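Local coordinates for protein toxin PAU_02230 (Photorhabdus asymbiotica subsp. asymbiotica ATCC 43949, PDB 6HV6) that is part of the bacterial toxin PaTox, whose modelled region packs an antiparallel sheet among helices, at residues A[201-206]-A[308-313]. The protein carries 1 engineered substitution. Residues are numbered along the deposited sequence; the frame is centred on the assembly and turned at random.
Sequences PESVLM and YDPNYG. With EDO (1,2-ethanediol), chain G.
Ser203 OG, gripped by a hydrogen bond with Ala199 O one helical turn back and a weak one with Thr290 O, rests 3.4 Å from Pro310 CG. The proline ring meets two side chains, Ser203 OG at CG and Glu202 OE1, 3.3 Å from Pro310 CB; Glu202 OE2 has a weak hydrogen bond with Tyr191 OH. Tyr308 presents an edge to the helix: its CE2 is 3.5 Å from Glu202 O, a carbonyl already committed to Met206 N, and its OH sits against Glu202 CB. Met206 crosses the ring at about a right angle, with CB 3.5 Å from Tyr308 CE2. The bend at chi2 sets SD above the face, 5.2 Å from the Tyr308 ring centroid, a distant Met-aromatic contact, and that at chi3 brings CE over the same face. Pro310 N lies above the opposite face, offset toward the rim. With CG anti to the backbone N (chi1 172°), Tyr308 reaches from strand 304-309 of the antiparallel sheet to helix 199-211, while Leu222 of helix 215-224 also touches it. The strand alternates, and Asp309 points its CB away from the helix, its carboxylate bonding to His289 and Tyr334. The connection to strand 313-317 is tightly turned. Asp309 OD1 takes Asn311 N at 3.0 Å from above the carboxylate plane, an Asx turn, and Asp309 O accepts from both Tyr312 N (2.7 Å) and Gly313 N, a classic beta bulge. From the middle of this turn Asn311 ND2 donates to O1 of 1,2-ethanediol, with an N-H...O angle of 172°.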
loop_
_atom_site.group_PDB
_atom_site.type_symbol
_atom_site.label_atom_id
_atom_site.label_comp_id
_atom_site.label_asym_id
_atom_site.label_seq_id
_atom_site.Cartn_x
_atom_site.Cartn_y
_atom_site.Cartn_z
ATOM N N PRO A 201 10.622 -0.940 -4.747
ATOM C CA PRO A 201 10.718 -0.445 -6.130
ATOM C C PRO A 201 9.897 0.807 -6.362
ATOM O O PRO A 201 10.287 1.630 -7.197
ATOM C CB PRO A 201 10.204 -1.623 -6.972
ATOM C CG PRO A 201 9.304 -2.391 -6.020
ATOM C CD PRO A 201 9.991 -2.269 -4.684
ATOM N N GLU A 202 8.761 0.967 -5.673
ATOM C CA GLU A 202 8.001 2.204 -5.802
ATOM C C GLU A 202 8.853 3.398 -5.391
ATOM O O GLU A 202 8.899 4.412 -6.093
ATOM C CB GLU A 202 6.714 2.118 -4.966
ATOM C CG GLU A 202 5.673 1.208 -5.625
ATOM C CD GLU A 202 4.617 0.680 -4.663
ATOM O OE1 GLU A 202 4.739 0.862 -3.436
ATOM O OE2 GLU A 202 3.645 0.079 -5.155
ATOM N N SER A 203 9.550 3.282 -4.260
ATOM C CA SER A 203 10.386 4.379 -3.773
ATOM C C SER A 203 11.524 4.686 -4.742
ATOM O O SER A 203 11.782 5.852 -5.057
ATOM C CB SER A 203 10.951 4.024 -2.399
ATOM O OG SER A 203 9.927 3.931 -1.422
ATOM N N VAL A 204 12.217 3.651 -5.221
ATOM C CA VAL A 204 13.321 3.845 -6.165
ATOM C C VAL A 204 12.822 4.469 -7.459
ATOM O O VAL A 204 13.440 5.400 -7.991
ATOM C CB VAL A 204 14.038 2.507 -6.432
ATOM C CG1 VAL A 204 15.021 2.648 -7.591
ATOM C CG2 VAL A 204 14.754 2.033 -5.180
ATOM N N LEU A 205 11.696 3.972 -7.988
ATOM C CA LEU A 205 11.169 4.503 -9.244
ATOM C C LEU A 205 10.691 5.944 -9.081
ATOM O O LEU A 205 10.908 6.786 -9.962
ATOM C CB LEU A 205 10.024 3.605 -9.746
ATOM C CG LEU A 205 9.499 3.843 -11.165
ATOM C CD1 LEU A 205 10.584 3.531 -12.186
ATOM C CD2 LEU A 205 8.227 3.010 -11.442
ATOM N N MET A 206 10.029 6.246 -7.965
ATOM C CA MET A 206 9.567 7.609 -7.715
ATOM C C MET A 206 10.732 8.575 -7.484
ATOM O O MET A 206 10.621 9.772 -7.788
ATOM C CB MET A 206 8.611 7.618 -6.512
ATOM C CG MET A 206 7.953 8.979 -6.242
ATOM S SD MET A 206 6.973 9.559 -7.626
ATOM C CE MET A 206 5.504 8.520 -7.455
ATOM N N TYR A 308 7.824 10.777 0.258
ATOM C CA TYR A 308 6.992 9.781 -0.421
ATOM C C TYR A 308 6.898 8.545 0.464
ATOM O O TYR A 308 7.902 7.853 0.678
ATOM C CB TYR A 308 7.564 9.406 -1.788
ATOM C CG TYR A 308 6.853 8.237 -2.481
ATOM C CD1 TYR A 308 5.472 8.107 -2.439
ATOM C CD2 TYR A 308 7.567 7.280 -3.183
ATOM C CE1 TYR A 308 4.818 7.064 -3.086
ATOM C CE2 TYR A 308 6.912 6.224 -3.825
ATOM C CZ TYR A 308 5.552 6.131 -3.766
ATOM O OH TYR A 308 4.919 5.093 -4.395
ATOM N N ASP A 309 5.702 8.284 0.999
ATOM C CA ASP A 309 5.420 7.015 1.665
ATOM C C ASP A 309 4.540 6.188 0.746
ATOM O O ASP A 309 3.359 6.526 0.566
ATOM C CB ASP A 309 4.728 7.227 3.010
ATOM C CG ASP A 309 4.485 5.921 3.773
ATOM O OD1 ASP A 309 4.653 4.828 3.209
ATOM O OD2 ASP A 309 4.140 6.001 4.969
ATOM N N PRO A 310 5.067 5.115 0.147
ATOM C CA PRO A 310 4.245 4.268 -0.739
ATOM C C PRO A 310 2.918 3.827 -0.155
ATOM O O PRO A 310 1.993 3.553 -0.924
ATOM C CB PRO A 310 5.164 3.067 -0.988
ATOM C CG PRO A 310 6.544 3.685 -0.996
ATOM C CD PRO A 310 6.484 4.700 0.142
ATOM N N ASN A 311 2.794 3.743 1.179
ATOM C CA ASN A 311 1.514 3.363 1.772
ATOM C C ASN A 311 0.461 4.451 1.621
ATOM O O ASN A 311 -0.733 4.148 1.708
ATOM C CB ASN A 311 1.684 3.034 3.263
ATOM C CG ASN A 311 2.209 1.638 3.492
ATOM O OD1 ASN A 311 2.041 0.762 2.651
ATOM N ND2 ASN A 311 2.856 1.421 4.635
ATOM N N TYR A 312 0.876 5.700 1.388
ATOM C CA TYR A 312 -0.056 6.826 1.382
ATOM C C TYR A 312 0.056 7.713 0.147
ATOM O O TYR A 312 -0.946 7.970 -0.529
ATOM C CB TYR A 312 0.159 7.678 2.626
ATOM C CG TYR A 312 -0.142 6.964 3.908
ATOM C CD1 TYR A 312 -1.452 6.816 4.351
ATOM C CD2 TYR A 312 0.887 6.437 4.689
ATOM C CE1 TYR A 312 -1.726 6.172 5.534
ATOM C CE2 TYR A 312 0.616 5.790 5.875
ATOM C CZ TYR A 312 -0.693 5.659 6.290
ATOM O OH TYR A 312 -0.978 5.027 7.483
ATOM N N GLY A 313 1.247 8.197 -0.147
ATOM C CA GLY A 313 1.415 9.162 -1.220
ATOM C C GLY A 313 2.593 10.083 -0.931
ATOM O O GLY A 313 3.518 9.710 -0.211
HETATM C C1 EDO G . 4.657 -1.641 6.443
HETATM O O1 EDO G . 3.737 -1.366 5.382
HETATM C C2 EDO G . 4.329 -0.752 7.634
HETATM O O2 EDO G . 3.013 -1.066 8.104
#